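Local coordinates for transcriptional regulator, TetR family (Cytophaga hutchinsonii, PDB 3EUP), which probably binds operator DNA as a dimer through helix-turn-helix domains and so regulates transcription, at residues A[19-24]-A[63-68]; A[32-37]-A[47-52]; A[145-150]-A[154-159]. All coordinates share one frame; numbering follows the deposited sequence.

Interaction 1 (A[19-24]-A[63-68]); sequences STAPVF and FDYNWG
The ring of Tyr65 meets the methyl of Ala21 obliquely, with CD2 of Tyr65 3.8 Å from CB of Ala21, and the amide end of Asn66 lies at the edge of the same ring, in its plane. Further round helix 55-78, Phe63 has CB of Trp67 over one face, near the rim. Tyr65 owes its place to a first torsion of 172°, which sets CG opposite the backbone N and sends the ring toward helix 10-31, where it also packs on Ile17. Asn66 reaches across beside it, its CG 3.9 Å from CB of Ala21. The small alanine suits this spot, because the backbones come close here: CA of Ala21 is 6.6 Å from CA of Asn66. Next to it Pro22, which has no N-H to give to the turn before, sits where helix 10-31 kinks. An alanine in place of Asn66 would remove the amide and probably open a gap beside Ala21. Asn66 also touches Pro109 of helix 109-117. The packing is consistent with the TetR fold, in which the first long helix of the DNA-binding domain lies against the helix leading into the C-terminal domain.

Interaction 2 (A[32-37]-A[47-52]); sequences TSLTDL and SIYGNF
Two backbone N-H groups share O of Ile48: N of Asn51 at 3.0 Å and N of Phe52 at 3.2 Å. This grip folds the chain tightly back after helix 45-48, while the side chain of Ile48 reaches the other way, to helix 34-41. Its CD1 lies 3.8 Å from CB of Leu37, and its CG2 stands over the centre of the Tyr49 ring, 3.8 Å above the plane. Tyr49 in turn extends to two leucines. Leu37 runs across it at about a right angle, bringing CD1 to 3.6 Å from OH of Tyr49, and CD1 of Leu34 comes obliquely to CE2 at 3.9 Å. Leu34 gets there because its CG lies anti to the backbone N (chi1 176°), swinging the branched end toward the ring. Branched aliphatic residues suit these positions, since their methyls fit around a flat ring without polar demands.

The start of helix 34-41 is fixed by a capping box: N of Asp36 donates to OG of Ser33, and N of Ser33 to OD2 of Asp36 at 2.7 Å, in a nearly straight bond. Lys27 forms a salt bridge with OD1 of the same carboxylate. Two short helices held together by aliphatic and aromatic packing form the helix-turn-helix of TetR-type regulators, in which the second helix is normally the one that reads DNA.

Interaction 3 (A[145-150]-A[154-159]); sequences KGIQAK and PDTDVT
Across the turn that joins helix 122-148 to helix 158-179, Ile147 lies against Pro154, Thr156 and Val158 on the returning chain. Its two branches divide the work. CG2 faces the start of the returning segment, 3.9 Å from CA of Pro154, with CB of the proline ring a little farther off. CD1 reaches further along the returning chain, where it lies 4.0 Å from CB of Thr156 and 4.1 Å from CG2 of Val158, crossing both side chains obliquely. An extended second torsion, chi2 -169°, carries CD1 out to this reach. Isoleucine suits the place because branching at CB sends one arm to Pro154 and the other to Thr156 and Val158; no hydrogen bond crosses between the segments, so the contact is one of apolar packing.

Each helix end has its own closure. Helix 122-148 stops in a Schellman motif: N of Lys150 bonds to O of Ile147 at 3.0 Å, and N of Glu151 bonds to O of Gly146. Lys150 takes the positive phi of 65° that this ending needs, a conformation glycine adopts most easily but lysine can afford. On the other side Asp157 is the N-cap of helix 158-179, its OD1 accepting from N of Lys160, a task for which a short carboxylate is well shaped. OG1 of Thr156 is bonded to O of Arg153, so its polar end has a partner within the turn although it lies close to the apolar CD1, and Thr159 packs on Tyr187 of the second subunit. A Schellman ending, a nine-residue connection and an N-capped start join two consecutive helices of the all-helical TetR C-terminal domain.

Interactions 1 and 2 belong to the DNA-binding end and touch each other: Leu37 packs on Thr20 and Phe24, and their centres are about 14 Å apart. Helices 34-41 and 45-48, joined by interaction 2, come between helices 10-31 and 55-78, joined by interaction 1, so the outer pair encloses the inner in the sequence. Interaction 3 follows later in the chain, between helices 122-148 and 158-179 of the C-terminal domain. Its centre is about 47 Å from that of interaction 2, across the chain's centre, and about 34 Å from that of interaction 1. Helix 55-78 links the two domains; in other TetR-family regulators it can relay ligand binding, here only an inference.

Interaction 1 (A[19-24]-A[63-68])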
loop_
_atom_site.group_PDB
_atom_site.type_symbol
_atom_site.label_atom_id
_atom_site.label_comp_id
_atom_site.label_asym_id
_atom_site.label_seq_id
_atom_site.Cartn_x
_atom_site.Cartn_y
_atom_site.Cartn_z
ATOM N N SER A 19 -17.343 -14.236 -8.759
ATOM C CA SER A 19 -17.569 -14.831 -7.447
ATOM C C SER A 19 -16.307 -14.864 -6.639
ATOM O O SER A 19 -16.352 -14.771 -5.406
ATOM C CB SER A 19 -18.025 -16.286 -7.591
ATOM O OG SER A 19 -19.265 -16.325 -8.230
ATOM N N THR A 20 -15.178 -15.082 -7.312
ATOM C CA THR A 20 -13.954 -15.312 -6.577
ATOM C C THR A 20 -13.085 -14.088 -6.443
ATOM O O THR A 20 -12.193 -14.104 -5.618
ATOM C CB THR A 20 -13.086 -16.426 -7.186
ATOM O OG1 THR A 20 -12.629 -16.026 -8.489
ATOM C CG2 THR A 20 -13.899 -17.753 -7.262
ATOM N N ALA A 21 -13.334 -13.055 -7.248
ATOM C CA ALA A 21 -12.527 -11.818 -7.204
ATOM C C ALA A 21 -12.492 -11.145 -5.811
ATOM O O ALA A 21 -11.441 -10.607 -5.410
ATOM C CB ALA A 21 -12.989 -10.817 -8.273
ATOM N N PRO A 22 -13.611 -11.142 -5.076
ATOM C CA PRO A 22 -13.574 -10.578 -3.706
ATOM C C PRO A 22 -12.736 -11.421 -2.749
ATOM O O PRO A 22 -12.130 -10.885 -1.812
ATOM C CB PRO A 22 -15.048 -10.622 -3.272
ATOM C CG PRO A 22 -15.807 -10.687 -4.527
ATOM C CD PRO A 22 -14.985 -11.453 -5.489
ATOM N N VAL A 23 -12.685 -12.734 -2.969
ATOM C CA VAL A 23 -11.864 -13.593 -2.133
ATOM C C VAL A 23 -10.395 -13.334 -2.474
ATOM O O VAL A 23 -9.558 -13.215 -1.564
ATOM C CB VAL A 23 -12.142 -15.106 -2.332
ATOM C CG1 VAL A 23 -11.359 -15.902 -1.335
ATOM C CG2 VAL A 23 -13.662 -15.422 -2.193
ATOM N N PHE A 24 -10.026 -13.293 -3.753
ATOM C CA PHE A 24 -8.605 -13.028 -4.035
ATOM C C PHE A 24 -8.198 -11.656 -3.504
ATOM O O PHE A 24 -7.098 -11.492 -2.993
ATOM C CB PHE A 24 -8.254 -13.116 -5.510
ATOM C CG PHE A 24 -8.156 -14.512 -6.016
ATOM C CD1 PHE A 24 -7.089 -15.341 -5.638
ATOM C CD2 PHE A 24 -9.153 -15.026 -6.814
ATOM C CE1 PHE A 24 -6.998 -16.667 -6.106
ATOM C CE2 PHE A 24 -9.094 -16.361 -7.280
ATOM C CZ PHE A 24 -8.017 -17.168 -6.932
ATOM N N PHE A 63 -7.702 -10.174 -10.835
ATOM C CA PHE A 63 -7.073 -8.870 -10.809
ATOM C C PHE A 63 -7.598 -8.011 -11.953
ATOM O O PHE A 63 -8.002 -6.864 -11.742
ATOM C CB PHE A 63 -5.535 -8.951 -10.890
ATOM C CG PHE A 63 -4.904 -7.607 -11.011
ATOM C CD1 PHE A 63 -4.711 -6.832 -9.890
ATOM C CD2 PHE A 63 -4.625 -7.062 -12.258
ATOM C CE1 PHE A 63 -4.186 -5.536 -9.977
ATOM C CE2 PHE A 63 -4.109 -5.752 -12.366
ATOM C CZ PHE A 63 -3.872 -5.003 -11.228
ATOM N N ASP A 64 -7.627 -8.559 -13.169
ATOM C CA ASP A 64 -8.178 -7.796 -14.303
ATOM C C ASP A 64 -9.605 -7.331 -14.051
ATOM O O ASP A 64 -9.948 -6.210 -14.363
ATOM C CB ASP A 64 -8.098 -8.586 -15.600
ATOM C CG ASP A 64 -6.657 -8.727 -16.117
ATOM O OD1 ASP A 64 -5.762 -7.976 -15.665
ATOM O OD2 ASP A 64 -6.400 -9.624 -16.965
ATOM N N TYR A 65 -10.427 -8.162 -13.421
ATOM C CA TYR A 65 -11.813 -7.744 -13.108
ATOM C C TYR A 65 -11.894 -6.669 -11.996
ATOM O O TYR A 65 -12.612 -5.681 -12.111
ATOM C CB TYR A 65 -12.668 -8.958 -12.740
ATOM C CG TYR A 65 -14.052 -8.643 -12.230
ATOM C CD1 TYR A 65 -15.143 -8.696 -13.084
ATOM C CD2 TYR A 65 -14.279 -8.355 -10.885
ATOM C CE1 TYR A 65 -16.410 -8.446 -12.636
ATOM C CE2 TYR A 65 -15.580 -8.066 -10.421
ATOM C CZ TYR A 65 -16.630 -8.142 -11.301
ATOM O OH TYR A 65 -17.923 -7.881 -10.902
ATOM N N ASN A 66 -11.169 -6.890 -10.917
ATOM C CA ASN A 66 -11.114 -5.945 -9.792
ATOM C C ASN A 66 -10.638 -4.552 -10.161
ATOM O O ASN A 66 -11.297 -3.538 -9.850
ATOM C CB ASN A 66 -10.237 -6.524 -8.667
ATOM C CG ASN A 66 -10.982 -7.548 -7.831
ATOM O OD1 ASN A 66 -10.381 -8.464 -7.259
ATOM N ND2 ASN A 66 -12.294 -7.416 -7.781
ATOM N N TRP A 67 -9.497 -4.513 -10.841
ATOM C CA TRP A 67 -8.955 -3.278 -11.323
ATOM C C TRP A 67 -9.797 -2.725 -12.485
ATOM O O TRP A 67 -10.007 -1.524 -12.562
ATOM C CB TRP A 67 -7.486 -3.449 -11.692
ATOM C CG TRP A 67 -6.863 -2.176 -12.103
ATOM C CD1 TRP A 67 -6.442 -1.839 -13.354
ATOM C CD2 TRP A 67 -6.680 -1.015 -11.288
ATOM N NE1 TRP A 67 -5.943 -0.564 -13.347
ATOM C CE2 TRP A 67 -6.091 -0.034 -12.092
ATOM C CE3 TRP A 67 -6.922 -0.730 -9.937
ATOM C CZ2 TRP A 67 -5.726 1.207 -11.598
ATOM C CZ3 TRP A 67 -6.560 0.503 -9.443
ATOM C CH2 TRP A 67 -5.965 1.454 -10.269
ATOM N N GLY A 68 -10.284 -3.586 -13.378
ATOM C CA GLY A 68 -11.180 -3.120 -14.443
ATOM C C GLY A 68 -12.402 -2.404 -13.840
ATOM O O GLY A 68 -12.916 -1.409 -14.393
#

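Interaction 2 (A[32-37]-A[47-52])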
loop_
_atom_site.group_PDB
_atom_site.type_symbol
_atom_site.label_atom_id
_atom_site.label_comp_id
_atom_site.label_asym_id
_atom_site.label_seq_id
_atom_site.Cartn_x
_atom_site.Cartn_y
_atom_site.Cartn_z
ATOM N N THR A 32 -5.781 -17.916 -0.616
ATOM C CA THR A 32 -7.013 -18.396 -1.223
ATOM C C THR A 32 -6.828 -19.850 -1.559
ATOM O O THR A 32 -5.937 -20.188 -2.329
ATOM C CB THR A 32 -7.377 -17.561 -2.479
ATOM O OG1 THR A 32 -7.657 -16.209 -2.061
ATOM C CG2 THR A 32 -8.617 -18.131 -3.187
ATOM N N SER A 33 -7.640 -20.705 -0.948
ATOM C CA SER A 33 -7.554 -22.160 -1.138
ATOM C C SER A 33 -8.635 -22.646 -2.094
ATOM O O SER A 33 -9.531 -21.903 -2.482
ATOM C CB SER A 33 -7.784 -22.884 0.190
ATOM O OG SER A 33 -9.165 -22.812 0.535
ATOM N N LEU A 34 -8.555 -23.913 -2.449
ATOM C CA LEU A 34 -9.561 -24.517 -3.340
ATOM C C LEU A 34 -10.931 -24.485 -2.726
ATOM O O LEU A 34 -11.907 -24.211 -3.422
ATOM C CB LEU A 34 -9.205 -25.954 -3.667
ATOM C CG LEU A 34 -10.237 -26.718 -4.513
ATOM C CD1 LEU A 34 -10.390 -25.998 -5.880
ATOM C CD2 LEU A 34 -9.824 -28.163 -4.650
ATOM N N THR A 35 -11.026 -24.751 -1.425
ATOM C CA THR A 35 -12.343 -24.764 -0.797
ATOM C C THR A 35 -12.905 -23.344 -0.651
ATOM O O THR A 35 -14.116 -23.154 -0.603
ATOM C CB THR A 35 -12.333 -25.472 0.549
ATOM O OG1 THR A 35 -11.695 -24.635 1.510
ATOM C CG2 THR A 35 -11.583 -26.765 0.455
ATOM N N ASP A 36 -12.036 -22.342 -0.594
ATOM C CA ASP A 36 -12.490 -20.958 -0.693
ATOM C C ASP A 36 -13.176 -20.783 -2.055
ATOM O O ASP A 36 -14.226 -20.178 -2.134
ATOM C CB ASP A 36 -11.320 -19.952 -0.587
ATOM C CG ASP A 36 -10.659 -19.919 0.795
ATOM O OD1 ASP A 36 -11.367 -20.058 1.831
ATOM O OD2 ASP A 36 -9.418 -19.739 0.843
ATOM N N LEU A 37 -12.592 -21.345 -3.114
ATOM C CA LEU A 37 -13.100 -21.142 -4.476
ATOM C C LEU A 37 -14.405 -21.900 -4.763
ATOM O O LEU A 37 -15.334 -21.336 -5.365
ATOM C CB LEU A 37 -12.041 -21.541 -5.520
ATOM C CG LEU A 37 -10.735 -20.742 -5.602
ATOM C CD1 LEU A 37 -9.901 -21.228 -6.822
ATOM C CD2 LEU A 37 -11.013 -19.252 -5.677
ATOM N N SER A 47 -15.574 -28.008 -12.444
ATOM C CA SER A 47 -16.104 -26.876 -13.195
ATOM C C SER A 47 -15.122 -25.717 -13.211
ATOM O O SER A 47 -14.895 -25.113 -14.246
ATOM C CB SER A 47 -17.438 -26.401 -12.625
ATOM O OG SER A 47 -18.364 -27.452 -12.656
ATOM N N ILE A 48 -14.554 -25.388 -12.064
ATOM C CA ILE A 48 -13.603 -24.293 -11.990
ATOM C C ILE A 48 -12.411 -24.558 -12.936
ATOM O O ILE A 48 -12.105 -23.762 -13.826
ATOM C CB ILE A 48 -13.125 -24.104 -10.567
ATOM C CG1 ILE A 48 -14.264 -23.585 -9.680
ATOM C CG2 ILE A 48 -11.949 -23.136 -10.528
ATOM C CD1 ILE A 48 -13.932 -23.529 -8.205
ATOM N N TYR A 49 -11.784 -25.717 -12.803
ATOM C CA TYR A 49 -10.573 -25.961 -13.585
ATOM C C TYR A 49 -10.845 -26.518 -14.975
ATOM O O TYR A 49 -9.926 -26.875 -15.689
ATOM C CB TYR A 49 -9.534 -26.744 -12.765
ATOM C CG TYR A 49 -9.006 -25.886 -11.608
ATOM C CD1 TYR A 49 -8.556 -24.563 -11.820
ATOM C CD2 TYR A 49 -8.985 -26.369 -10.303
ATOM C CE1 TYR A 49 -8.085 -23.754 -10.744
ATOM C CE2 TYR A 49 -8.521 -25.579 -9.226
ATOM C CZ TYR A 49 -8.070 -24.280 -9.449
ATOM O OH TYR A 49 -7.629 -23.522 -8.379
ATOM N N GLY A 50 -12.108 -26.527 -15.374
ATOM C CA GLY A 50 -12.480 -26.702 -16.768
ATOM C C GLY A 50 -12.592 -25.372 -17.496
ATOM O O GLY A 50 -12.739 -25.344 -18.711
ATOM N N ASN A 51 -12.549 -24.270 -16.754
ATOM C CA ASN A 51 -12.545 -22.922 -17.340
ATOM C C ASN A 51 -11.197 -22.214 -17.197
ATOM O O ASN A 51 -10.904 -21.274 -17.927
ATOM C CB ASN A 51 -13.628 -22.074 -16.678
ATOM C CG ASN A 51 -14.984 -22.494 -17.090
ATOM O OD1 ASN A 51 -15.459 -22.113 -18.163
ATOM N ND2 ASN A 51 -15.615 -23.333 -16.275
ATOM N N PHE A 52 -10.398 -22.659 -16.239
ATOM C CA PHE A 52 -9.111 -22.062 -15.973
ATOM C C PHE A 52 -8.053 -23.145 -15.813
ATOM O O PHE A 52 -8.309 -24.184 -15.202
ATOM C CB PHE A 52 -9.169 -21.286 -14.664
ATOM C CG PHE A 52 -10.004 -20.070 -14.727
ATOM C CD1 PHE A 52 -9.460 -18.871 -15.164
ATOM C CD2 PHE A 52 -11.342 -20.114 -14.353
ATOM C CE1 PHE A 52 -10.213 -17.729 -15.197
ATOM C CE2 PHE A 52 -12.126 -18.977 -14.410
ATOM C CZ PHE A 52 -11.561 -17.778 -14.828
#

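Interaction 3 (A[145-150]-A[154-159])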
loop_
_atom_site.group_PDB
_atom_site.type_symbol
_atom_site.label_atom_id
_atom_site.label_comp_id
_atom_site.label_asym_id
_atom_site.label_seq_id
_atom_site.Cartn_x
_atom_site.Cartn_y
_atom_site.Cartn_z
ATOM N N LYS A 145 -4.605 18.412 -21.107
ATOM C CA LYS A 145 -5.831 19.066 -21.549
ATOM C C LYS A 145 -6.153 20.285 -20.695
ATOM O O LYS A 145 -6.565 21.318 -21.209
ATOM C CB LYS A 145 -7.007 18.103 -21.505
ATOM C CG LYS A 145 -6.940 17.074 -22.596
ATOM C CD LYS A 145 -8.150 16.201 -22.544
ATOM C CE LYS A 145 -7.988 15.000 -23.414
ATOM N NZ LYS A 145 -9.207 14.176 -23.270
ATOM N N GLY A 146 -5.977 20.150 -19.385
ATOM C CA GLY A 146 -6.166 21.253 -18.470
ATOM C C GLY A 146 -5.227 22.415 -18.748
ATOM O O GLY A 146 -5.621 23.584 -18.637
ATOM N N ILE A 147 -3.988 22.103 -19.130
ATOM C CA ILE A 147 -3.041 23.140 -19.552
ATOM C C ILE A 147 -3.512 23.867 -20.821
ATOM O O ILE A 147 -3.470 25.092 -20.897
ATOM C CB ILE A 147 -1.625 22.550 -19.755
ATOM C CG1 ILE A 147 -1.089 22.067 -18.393
ATOM C CG2 ILE A 147 -0.705 23.581 -20.450
ATOM C CD1 ILE A 147 0.389 21.702 -18.333
ATOM N N GLN A 148 -3.967 23.115 -21.815
ATOM C CA GLN A 148 -4.407 23.727 -23.068
ATOM C C GLN A 148 -5.780 24.380 -22.917
ATOM O O GLN A 148 -6.111 25.272 -23.674
ATOM C CB GLN A 148 -4.408 22.723 -24.219
ATOM C CG GLN A 148 -5.572 21.774 -24.209
ATOM C CD GLN A 148 -5.327 20.563 -25.082
ATOM O OE1 GLN A 148 -4.183 20.299 -25.469
ATOM N NE2 GLN A 148 -6.398 19.805 -25.399
ATOM N N ALA A 149 -6.564 23.959 -21.931
ATOM C CA ALA A 149 -7.782 24.696 -21.582
ATOM C C ALA A 149 -7.516 25.895 -20.644
ATOM O O ALA A 149 -8.457 26.515 -20.163
ATOM C CB ALA A 149 -8.817 23.758 -20.968
ATOM N N LYS A 150 -6.250 26.213 -20.375
ATOM C CA LYS A 150 -5.889 27.388 -19.576
ATOM C C LYS A 150 -6.369 27.264 -18.135
ATOM O O LYS A 150 -6.508 28.244 -17.417
ATOM C CB LYS A 150 -6.472 28.644 -20.214
ATOM C CG LYS A 150 -5.716 29.959 -19.917
ATOM C CD LYS A 150 -6.463 31.240 -20.452
ATOM C CE LYS A 150 -6.839 31.133 -21.927
ATOM N NZ LYS A 150 -7.327 32.431 -22.536
ATOM N N PRO A 154 1.319 26.172 -17.792
ATOM C CA PRO A 154 2.198 25.435 -18.708
ATOM C C PRO A 154 3.533 25.017 -18.079
ATOM O O PRO A 154 4.181 24.105 -18.587
ATOM C CB PRO A 154 2.413 26.422 -19.881
ATOM C CG PRO A 154 2.168 27.777 -19.301
ATOM C CD PRO A 154 1.280 27.621 -18.083
ATOM N N ASP A 155 3.939 25.624 -16.968
ATOM C CA ASP A 155 5.196 25.167 -16.325
ATOM C C ASP A 155 5.021 23.903 -15.443
ATOM O O ASP A 155 5.986 23.423 -14.847
ATOM C CB ASP A 155 5.878 26.299 -15.537
ATOM C CG ASP A 155 5.101 26.723 -14.307
ATOM O OD1 ASP A 155 5.591 27.632 -13.613
ATOM O OD2 ASP A 155 4.009 26.176 -14.033
ATOM N N THR A 156 3.803 23.367 -15.380
ATOM C CA THR A 156 3.508 22.198 -14.553
ATOM C C THR A 156 4.369 20.980 -14.910
ATOM O O THR A 156 4.475 20.615 -16.081
ATOM C CB THR A 156 2.048 21.765 -14.714
ATOM O OG1 THR A 156 1.182 22.849 -14.374
ATOM C CG2 THR A 156 1.747 20.550 -13.837
ATOM N N ASP A 157 4.952 20.335 -13.899
ATOM C CA ASP A 157 5.651 19.071 -14.135
ATOM C C ASP A 157 4.607 17.968 -14.119
ATOM O O ASP A 157 4.287 17.412 -13.062
ATOM C CB ASP A 157 6.692 18.826 -13.070
ATOM C CG ASP A 157 7.512 17.573 -13.329
ATOM O OD1 ASP A 157 7.144 16.706 -14.177
ATOM O OD2 ASP A 157 8.561 17.470 -12.666
ATOM N N VAL A 158 4.116 17.629 -15.303
ATOM C CA VAL A 158 2.958 16.771 -15.449
ATOM C C VAL A 158 3.221 15.375 -14.900
ATOM O O VAL A 158 2.363 14.830 -14.196
ATOM C CB VAL A 158 2.497 16.679 -16.911
ATOM C CG1 VAL A 158 1.415 15.657 -17.038
ATOM C CG2 VAL A 158 2.028 18.086 -17.443
ATOM N N THR A 159 4.381 14.802 -15.225
ATOM C CA THR A 159 4.734 13.454 -14.735
ATOM C C THR A 159 4.842 13.425 -13.218
ATOM O O THR A 159 4.275 12.528 -12.549
ATOM C CB THR A 159 6.034 12.932 -15.372
ATOM O OG1 THR A 159 5.828 12.785 -16.767
ATOM C CG2 THR A 159 6.405 11.556 -14.829
#